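Local coordinates for protein CRISPR system Cmr subunit Cmr1-1 (Pyrococcus furiosus, PDB 4W8Z) that belongs to the CRISPR type III-B Cmr ribonucleoprotein, an antiviral defence complex of Pyrococcus furiosus, where it caps one end together with Cmr6 and binds RNA, at residues I188-L199 / P334-W342; F225-N236 / K294-F303. All coordinates share one frame; numbering follows the deposited sequence.

Contact 1 (I188-L199 / P334-W342); sequences IDEFKDSLKRVL and PVTKVWGGW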
# COMPACT_ATOMS: atom_id res chain seq x y z
N ILE A 188 17.76 -6.25 -4.25
CA ILE A 188 16.47 -6.53 -4.86
C ILE A 188 16.19 -8.03 -4.77
O ILE A 188 15.04 -8.46 -4.65
CB ILE A 188 16.42 -6.06 -6.34
CG1 ILE A 188 16.53 -4.53 -6.40
CG2 ILE A 188 15.14 -6.53 -7.03
CD1 ILE A 188 16.25 -3.95 -7.77
N ASP A 189 17.25 -8.83 -4.81
CA ASP A 189 17.11 -10.27 -4.74
C ASP A 189 16.61 -10.73 -3.37
O ASP A 189 15.85 -11.70 -3.28
CB ASP A 189 18.43 -10.96 -5.07
CG ASP A 189 18.70 -11.00 -6.56
OD1 ASP A 189 17.73 -10.91 -7.35
OD2 ASP A 189 19.88 -11.12 -6.95
N GLU A 190 17.02 -10.04 -2.31
CA GLU A 190 16.50 -10.33 -0.98
C GLU A 190 15.00 -10.06 -0.93
O GLU A 190 14.24 -10.79 -0.29
CB GLU A 190 17.21 -9.50 0.09
CG GLU A 190 18.49 -10.12 0.61
CD GLU A 190 19.13 -9.31 1.73
OE1 GLU A 190 18.57 -8.25 2.09
OE2 GLU A 190 20.19 -9.73 2.23
N PHE A 191 14.58 -9.00 -1.63
CA PHE A 191 13.18 -8.65 -1.76
C PHE A 191 12.42 -9.77 -2.48
O PHE A 191 11.40 -10.25 -2.00
CB PHE A 191 13.04 -7.31 -2.50
CG PHE A 191 11.71 -6.63 -2.32
CD1 PHE A 191 10.65 -7.26 -1.68
CD2 PHE A 191 11.51 -5.34 -2.81
CE1 PHE A 191 9.43 -6.62 -1.53
CE2 PHE A 191 10.30 -4.70 -2.66
CZ PHE A 191 9.26 -5.34 -2.02
N LYS A 192 12.94 -10.18 -3.64
CA LYS A 192 12.34 -11.26 -4.42
C LYS A 192 12.17 -12.53 -3.59
O LYS A 192 11.10 -13.13 -3.57
CB LYS A 192 13.18 -11.58 -5.65
CG LYS A 192 13.17 -10.54 -6.76
CD LYS A 192 13.45 -11.22 -8.09
CE LYS A 192 14.34 -10.38 -9.00
NZ LYS A 192 14.73 -11.15 -10.23
N ASP A 193 13.24 -12.92 -2.90
CA ASP A 193 13.25 -14.17 -2.15
C ASP A 193 12.33 -14.13 -0.93
O ASP A 193 11.72 -15.14 -0.57
CB ASP A 193 14.67 -14.50 -1.71
CG ASP A 193 15.56 -14.92 -2.87
OD1 ASP A 193 15.04 -15.10 -4.00
OD2 ASP A 193 16.78 -15.07 -2.65
N SER A 194 12.22 -12.96 -0.30
CA SER A 194 11.38 -12.81 0.88
C SER A 194 9.91 -12.99 0.53
O SER A 194 9.16 -13.62 1.28
CB SER A 194 11.60 -11.45 1.53
OG SER A 194 12.89 -11.37 2.11
N LEU A 195 9.49 -12.42 -0.59
CA LEU A 195 8.10 -12.56 -1.03
C LEU A 195 7.74 -14.03 -1.24
O LEU A 195 6.67 -14.47 -0.81
CB LEU A 195 7.84 -11.78 -2.32
CG LEU A 195 7.89 -10.26 -2.20
CD1 LEU A 195 7.30 -9.60 -3.43
CD2 LEU A 195 7.16 -9.80 -0.94
N LYS A 196 8.63 -14.78 -1.87
CA LYS A 196 8.43 -16.21 -2.07
C LYS A 196 8.32 -16.92 -0.73
O LYS A 196 7.45 -17.76 -0.52
CB LYS A 196 9.56 -16.79 -2.90
CG LYS A 196 9.27 -18.16 -3.52
CD LYS A 196 10.25 -19.21 -3.02
CE LYS A 196 10.21 -20.46 -3.89
NZ LYS A 196 10.75 -20.19 -5.26
N ARG A 197 9.22 -16.57 0.19
CA ARG A 197 9.24 -17.15 1.52
C ARG A 197 7.94 -16.87 2.28
O ARG A 197 7.35 -17.78 2.87
CB ARG A 197 10.43 -16.61 2.30
CG ARG A 197 10.40 -16.89 3.80
CD ARG A 197 10.45 -18.38 4.08
NE ARG A 197 11.40 -19.07 3.21
CZ ARG A 197 12.70 -19.16 3.45
NH1 ARG A 197 13.22 -18.60 4.52
NH2 ARG A 197 13.48 -19.82 2.60
N VAL A 198 7.49 -15.62 2.26
CA VAL A 198 6.28 -15.21 2.97
C VAL A 198 5.07 -15.94 2.40
O VAL A 198 4.19 -16.38 3.14
CB VAL A 198 6.05 -13.68 2.88
CG1 VAL A 198 4.67 -13.31 3.39
CG2 VAL A 198 7.14 -12.93 3.65
N LEU A 199 5.04 -16.08 1.08
CA LEU A 199 3.97 -16.82 0.43
C LEU A 199 3.99 -18.27 0.91
O LEU A 199 3.00 -18.77 1.43
CB LEU A 199 4.09 -16.75 -1.09
CG LEU A 199 2.79 -17.02 -1.84
CD1 LEU A 199 1.84 -15.84 -1.67
CD2 LEU A 199 3.05 -17.33 -3.31
N PRO A 334 14.39 2.70 -16.29
CA PRO A 334 14.39 1.24 -16.12
C PRO A 334 13.64 0.73 -14.88
O PRO A 334 13.89 1.18 -13.77
CB PRO A 334 15.89 0.90 -16.00
CG PRO A 334 16.54 2.18 -15.60
CD PRO A 334 15.76 3.24 -16.30
N VAL A 335 12.74 -0.22 -15.11
CA VAL A 335 11.92 -0.80 -14.05
C VAL A 335 12.25 -2.28 -13.86
O VAL A 335 12.37 -3.02 -14.83
CB VAL A 335 10.42 -0.66 -14.38
CG1 VAL A 335 9.56 -1.42 -13.38
CG2 VAL A 335 10.03 0.81 -14.44
N THR A 336 12.41 -2.71 -12.61
CA THR A 336 12.71 -4.11 -12.32
C THR A 336 11.51 -4.83 -11.72
O THR A 336 10.93 -4.36 -10.74
CB THR A 336 13.89 -4.24 -11.35
OG1 THR A 336 15.06 -3.67 -11.94
CG2 THR A 336 14.15 -5.71 -11.02
N LYS A 337 11.14 -5.96 -12.31
CA LYS A 337 10.06 -6.78 -11.78
C LYS A 337 10.53 -7.54 -10.54
O LYS A 337 11.54 -8.25 -10.58
CB LYS A 337 9.55 -7.75 -12.84
CG LYS A 337 8.32 -8.56 -12.42
CD LYS A 337 7.20 -8.45 -13.44
CE LYS A 337 6.46 -7.12 -13.32
NZ LYS A 337 5.44 -6.91 -14.40
N VAL A 338 9.80 -7.37 -9.43
CA VAL A 338 10.15 -8.01 -8.17
C VAL A 338 9.32 -9.28 -7.96
O VAL A 338 9.82 -10.29 -7.46
CB VAL A 338 9.93 -7.05 -6.98
CG1 VAL A 338 10.27 -7.73 -5.66
CG2 VAL A 338 10.77 -5.79 -7.15
N TRP A 339 8.06 -9.22 -8.38
CA TRP A 339 7.13 -10.32 -8.20
C TRP A 339 6.10 -10.32 -9.33
O TRP A 339 5.49 -9.30 -9.62
CB TRP A 339 6.44 -10.22 -6.84
CG TRP A 339 5.47 -11.32 -6.55
CD1 TRP A 339 4.11 -11.26 -6.65
CD2 TRP A 339 5.78 -12.64 -6.09
NE1 TRP A 339 3.56 -12.46 -6.29
CE2 TRP A 339 4.56 -13.32 -5.94
CE3 TRP A 339 6.97 -13.31 -5.80
CZ2 TRP A 339 4.50 -14.65 -5.52
CZ3 TRP A 339 6.91 -14.62 -5.37
CH2 TRP A 339 5.68 -15.28 -5.23
N GLY A 340 5.93 -11.47 -9.98
CA GLY A 340 5.03 -11.56 -11.12
C GLY A 340 3.89 -12.53 -10.91
O GLY A 340 4.05 -13.74 -11.12
N GLY A 341 2.75 -12.01 -10.48
CA GLY A 341 1.55 -12.82 -10.31
C GLY A 341 0.84 -13.04 -11.63
O GLY A 341 -0.00 -13.92 -11.75
N TRP A 342 1.19 -12.22 -12.62
CA TRP A 342 0.65 -12.34 -13.97
C TRP A 342 1.74 -12.78 -14.95
O TRP A 342 2.05 -13.97 -15.06
CB TRP A 342 0.04 -11.02 -14.43
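V338 lays its CG1 methyl over one face of the F191 ring, a CH-pi contact with CG1 3.9 Å from the ring centroid and 15° off the ring normal. The two side chains cross at about a right angle, a compact branched residue against a broad flat one. F191 also stacks with F185.

W339 has CG anti to its backbone N (chi1 -179°), and its indole reaches from L195 past K196 to L199. L195 meets both V338 and W339 through one methyl: CD1 is 3.6 Å from W339 CB and 4.2 Å from V338 CG1. L199 puts CD2 at the rim of the indole, near its plane and 3.8 Å from W339 CZ2. Toward the start of the helix, I188 CG2 and T336 CG2 meet tip to tip, 4.2 Å apart.

K192 contributes its stem rather than its charge. Its CG lies 3.4 Å from V338 O, and its CE approaches K337 O, so a long, flexible chain covers the K337 and V338 carbonyls at the margin of the apolar patch.

The segments meet through van der Waals packing, without hydrogen bonds between them. At the corner a classic beta bulge sets V338 and W339 together opposite V228. The helix is thereby wedged between helix 136-152, which offers W147 and L152, and an antiparallel C-terminal sheet consistent with a RAMP-type domain.

Contact 2 (F225-N236 / K294-F303); sequences FSDVEVFGPGKN and KPYGRIIKFF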
# COMPACT_ATOMS: atom_id res chain seq x y z
N PHE A 225 -1.56 -13.03 -6.54
CA PHE A 225 -1.94 -12.54 -7.86
C PHE A 225 -1.73 -11.04 -7.96
O PHE A 225 -2.69 -10.28 -8.14
CB PHE A 225 -3.38 -12.92 -8.17
CG PHE A 225 -3.60 -14.40 -8.30
CD1 PHE A 225 -3.19 -15.07 -9.45
CD2 PHE A 225 -4.18 -15.13 -7.28
CE1 PHE A 225 -3.38 -16.43 -9.57
CE2 PHE A 225 -4.37 -16.49 -7.39
CZ PHE A 225 -3.96 -17.14 -8.54
N SER A 226 -0.48 -10.62 -7.86
CA SER A 226 -0.13 -9.21 -7.97
C SER A 226 1.22 -9.03 -8.66
O SER A 226 1.99 -9.98 -8.78
CB SER A 226 -0.11 -8.56 -6.58
OG SER A 226 0.95 -9.06 -5.79
N ASP A 227 1.50 -7.81 -9.11
CA ASP A 227 2.80 -7.48 -9.67
C ASP A 227 3.48 -6.42 -8.83
O ASP A 227 2.88 -5.40 -8.52
CB ASP A 227 2.67 -6.98 -11.11
CG ASP A 227 2.59 -8.12 -12.11
OD1 ASP A 227 2.67 -9.29 -11.70
OD2 ASP A 227 2.45 -7.82 -13.32
N VAL A 228 4.72 -6.67 -8.45
CA VAL A 228 5.49 -5.71 -7.69
C VAL A 228 6.72 -5.30 -8.49
O VAL A 228 7.47 -6.16 -8.96
CB VAL A 228 5.92 -6.26 -6.31
CG1 VAL A 228 6.66 -5.21 -5.52
CG2 VAL A 228 4.70 -6.74 -5.53
N GLU A 229 6.91 -4.00 -8.65
CA GLU A 229 8.02 -3.45 -9.42
C GLU A 229 8.71 -2.33 -8.66
O GLU A 229 8.10 -1.67 -7.82
CB GLU A 229 7.52 -2.93 -10.77
CG GLU A 229 6.89 -3.97 -11.66
CD GLU A 229 6.07 -3.36 -12.77
OE1 GLU A 229 5.86 -4.04 -13.80
OE2 GLU A 229 5.61 -2.21 -12.62
N VAL A 230 9.99 -2.12 -8.96
CA VAL A 230 10.73 -1.01 -8.39
C VAL A 230 11.52 -0.26 -9.47
O VAL A 230 11.76 -0.79 -10.56
CB VAL A 230 11.73 -1.47 -7.30
CG1 VAL A 230 11.01 -2.22 -6.18
CG2 VAL A 230 12.82 -2.34 -7.91
N PHE A 231 11.90 0.97 -9.16
CA PHE A 231 12.80 1.72 -10.04
C PHE A 231 13.74 2.58 -9.19
O PHE A 231 13.38 3.00 -8.09
CB PHE A 231 12.02 2.58 -11.04
CG PHE A 231 11.27 3.74 -10.43
CD1 PHE A 231 11.91 4.94 -10.14
CD2 PHE A 231 9.91 3.65 -10.18
CE1 PHE A 231 11.23 6.01 -9.59
CE2 PHE A 231 9.22 4.72 -9.63
CZ PHE A 231 9.88 5.90 -9.34
N GLY A 232 14.93 2.82 -9.70
CA GLY A 232 15.92 3.61 -8.99
C GLY A 232 17.28 2.94 -8.95
O GLY A 232 17.58 2.08 -9.78
N PRO A 233 18.10 3.31 -7.96
CA PRO A 233 17.78 4.23 -6.86
C PRO A 233 17.80 5.70 -7.27
O PRO A 233 18.34 6.02 -8.33
CB PRO A 233 18.90 3.95 -5.85
CG PRO A 233 20.06 3.56 -6.71
CD PRO A 233 19.48 2.79 -7.86
N GLY A 234 17.21 6.56 -6.46
CA GLY A 234 17.27 7.99 -6.70
C GLY A 234 18.28 8.65 -5.77
O GLY A 234 18.83 8.01 -4.87
N LYS A 235 18.53 9.94 -5.99
CA LYS A 235 19.42 10.70 -5.12
C LYS A 235 18.89 10.68 -3.69
O LYS A 235 19.63 10.42 -2.74
CB LYS A 235 19.54 12.15 -5.60
CG LYS A 235 20.65 12.40 -6.60
CD LYS A 235 20.87 13.90 -6.75
CE LYS A 235 21.07 14.56 -5.39
NZ LYS A 235 21.10 16.04 -5.48
N ASN A 236 17.60 10.96 -3.56
CA ASN A 236 16.93 11.01 -2.27
C ASN A 236 15.47 10.64 -2.45
O ASN A 236 15.03 10.39 -3.57
CB ASN A 236 17.07 12.39 -1.65
CG ASN A 236 16.68 13.50 -2.61
OD1 ASN A 236 15.52 13.64 -2.97
ND2 ASN A 236 17.66 14.30 -3.02
N LYS A 294 19.22 2.88 -0.04
CA LYS A 294 18.88 3.85 -1.07
C LYS A 294 17.40 3.78 -1.43
O LYS A 294 16.80 2.70 -1.39
CB LYS A 294 19.75 3.64 -2.31
CG LYS A 294 21.24 3.87 -2.08
CD LYS A 294 22.05 3.55 -3.32
CE LYS A 294 23.54 3.69 -3.04
NZ LYS A 294 24.36 3.32 -4.23
N PRO A 295 16.79 4.93 -1.78
CA PRO A 295 15.36 4.99 -2.07
C PRO A 295 14.99 4.52 -3.47
O PRO A 295 15.59 4.95 -4.45
CB PRO A 295 15.04 6.47 -1.89
CG PRO A 295 16.30 7.17 -2.23
CD PRO A 295 17.41 6.26 -1.76
N TYR A 296 13.99 3.64 -3.55
CA TYR A 296 13.45 3.18 -4.83
C TYR A 296 11.96 3.48 -4.90
O TYR A 296 11.27 3.47 -3.88
CB TYR A 296 13.67 1.68 -5.00
CG TYR A 296 15.09 1.24 -5.27
CD1 TYR A 296 16.06 1.32 -4.28
CD2 TYR A 296 15.45 0.71 -6.50
CE1 TYR A 296 17.35 0.90 -4.51
CE2 TYR A 296 16.74 0.29 -6.74
CZ TYR A 296 17.68 0.39 -5.75
OH TYR A 296 18.97 -0.03 -5.99
N GLY A 297 11.45 3.74 -6.10
CA GLY A 297 10.02 3.82 -6.29
C GLY A 297 9.44 2.42 -6.24
O GLY A 297 9.99 1.51 -6.86
N ARG A 298 8.35 2.23 -5.51
CA ARG A 298 7.73 0.92 -5.44
C ARG A 298 6.32 0.95 -6.02
O ARG A 298 5.51 1.79 -5.65
CB ARG A 298 7.68 0.42 -4.00
CG ARG A 298 7.04 -0.95 -3.84
CD ARG A 298 7.05 -1.40 -2.39
NE ARG A 298 6.29 -0.48 -1.54
CZ ARG A 298 6.67 -0.09 -0.33
NH1 ARG A 298 7.80 -0.55 0.19
NH2 ARG A 298 5.91 0.74 0.37
N ILE A 299 6.03 0.02 -6.93
CA ILE A 299 4.72 -0.08 -7.55
C ILE A 299 4.12 -1.46 -7.33
O ILE A 299 4.80 -2.47 -7.54
CB ILE A 299 4.78 0.21 -9.06
CG1 ILE A 299 5.29 1.63 -9.30
CG2 ILE A 299 3.42 0.02 -9.70
CD1 ILE A 299 6.45 1.68 -10.26
N ILE A 300 2.87 -1.52 -6.89
CA ILE A 300 2.20 -2.81 -6.81
C ILE A 300 0.86 -2.77 -7.56
O ILE A 300 0.11 -1.79 -7.47
CB ILE A 300 1.99 -3.25 -5.34
CG1 ILE A 300 1.31 -4.63 -5.28
CG2 ILE A 300 1.19 -2.22 -4.56
CD1 ILE A 300 1.45 -5.33 -3.95
N LYS A 301 0.59 -3.82 -8.34
CA LYS A 301 -0.64 -3.93 -9.13
C LYS A 301 -1.45 -5.16 -8.73
O LYS A 301 -0.93 -6.28 -8.76
CB LYS A 301 -0.30 -3.97 -10.62
CG LYS A 301 0.08 -2.62 -11.20
CD LYS A 301 0.69 -2.74 -12.59
CE LYS A 301 2.12 -3.24 -12.52
NZ LYS A 301 2.82 -3.15 -13.84
N PHE A 302 -2.71 -4.96 -8.35
CA PHE A 302 -3.55 -6.06 -7.86
C PHE A 302 -4.54 -6.59 -8.89
O PHE A 302 -5.43 -5.87 -9.33
CB PHE A 302 -4.34 -5.62 -6.62
CG PHE A 302 -3.48 -5.27 -5.45
CD1 PHE A 302 -2.93 -6.27 -4.66
CD2 PHE A 302 -3.24 -3.95 -5.11
CE1 PHE A 302 -2.15 -5.95 -3.57
CE2 PHE A 302 -2.46 -3.62 -4.02
CZ PHE A 302 -1.91 -4.63 -3.25
N PHE A 303 -4.42 -7.87 -9.25
CA PHE A 303 -5.33 -8.46 -10.23
C PHE A 303 -6.34 -9.39 -9.57
O PHE A 303 -5.95 -10.35 -8.91
CB PHE A 303 -4.54 -9.21 -11.31
CG PHE A 303 -3.46 -8.39 -11.97
CD1 PHE A 303 -3.79 -7.33 -12.80
CD2 PHE A 303 -2.12 -8.68 -11.76
CE1 PHE A 303 -2.80 -6.58 -13.41
CE2 PHE A 303 -1.13 -7.93 -12.37
CZ PHE A 303 -1.47 -6.88 -13.19
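Strands 226-231 and 294-302 run antiparallel, 169° between their directions and 4.6 Å apart at closest approach, with hydrogen-bonded pairs D227-K301, E229-I299 and F231-G297. The bond from I299 N to E229 O is nearly straight at 173°; F303 N to F225 O and G234 N to P295 O extend the pairing past both ends of strand 226-231.

On the face carrying D227, E229 and F231, K301 bends at chi3 and brings NZ to 3.2 Å from both E229 OE1 and OE2, a salt bridge whose hydrogen bonds are weak. K337 is the stronger partner of E229 and D326 also pairs with K301, probably offsetting the cost of burial. D227 sets its carboxylate at the edge of the F303 ring, OD2 3.7 Å from CE2, the two planes almost perpendicular. This strand pair forms the middle of the antiparallel sheet in the C-terminal, RAMP-like half of Cmr1.

G297, which has no side chain, leaves its CA bare for the face of the F231 ring, 3.8 Å from the centroid. On the other face V228 CG2 meets I300 CD1 at 3.9 Å. Beyond the strand a cis peptide joins G232 to P233, whose CB packs over the Y296 ring.

How the contacts relate
The two contacts share a sheet and lie about 10 Å apart between centres, with contact 2 nested inside the loop that contact 1 closes. Strand 226-231 is the common member: 294-302 borders it along one edge, and the bent segment 334-342 along the other. V338 N lies 2.7 Å from V228 O and G341 N 2.8 Å from S226 O, both probable hydrogen bonds, so V338, which meets the helix, and G341, further along the same segment, are both tied to strand 226-231. G341 N also gives a weak hydrogen bond to D227 OD1. Helix 188-206 reaches this sheet at its 334-342 edge, while contact 2 supplies its central strand pair.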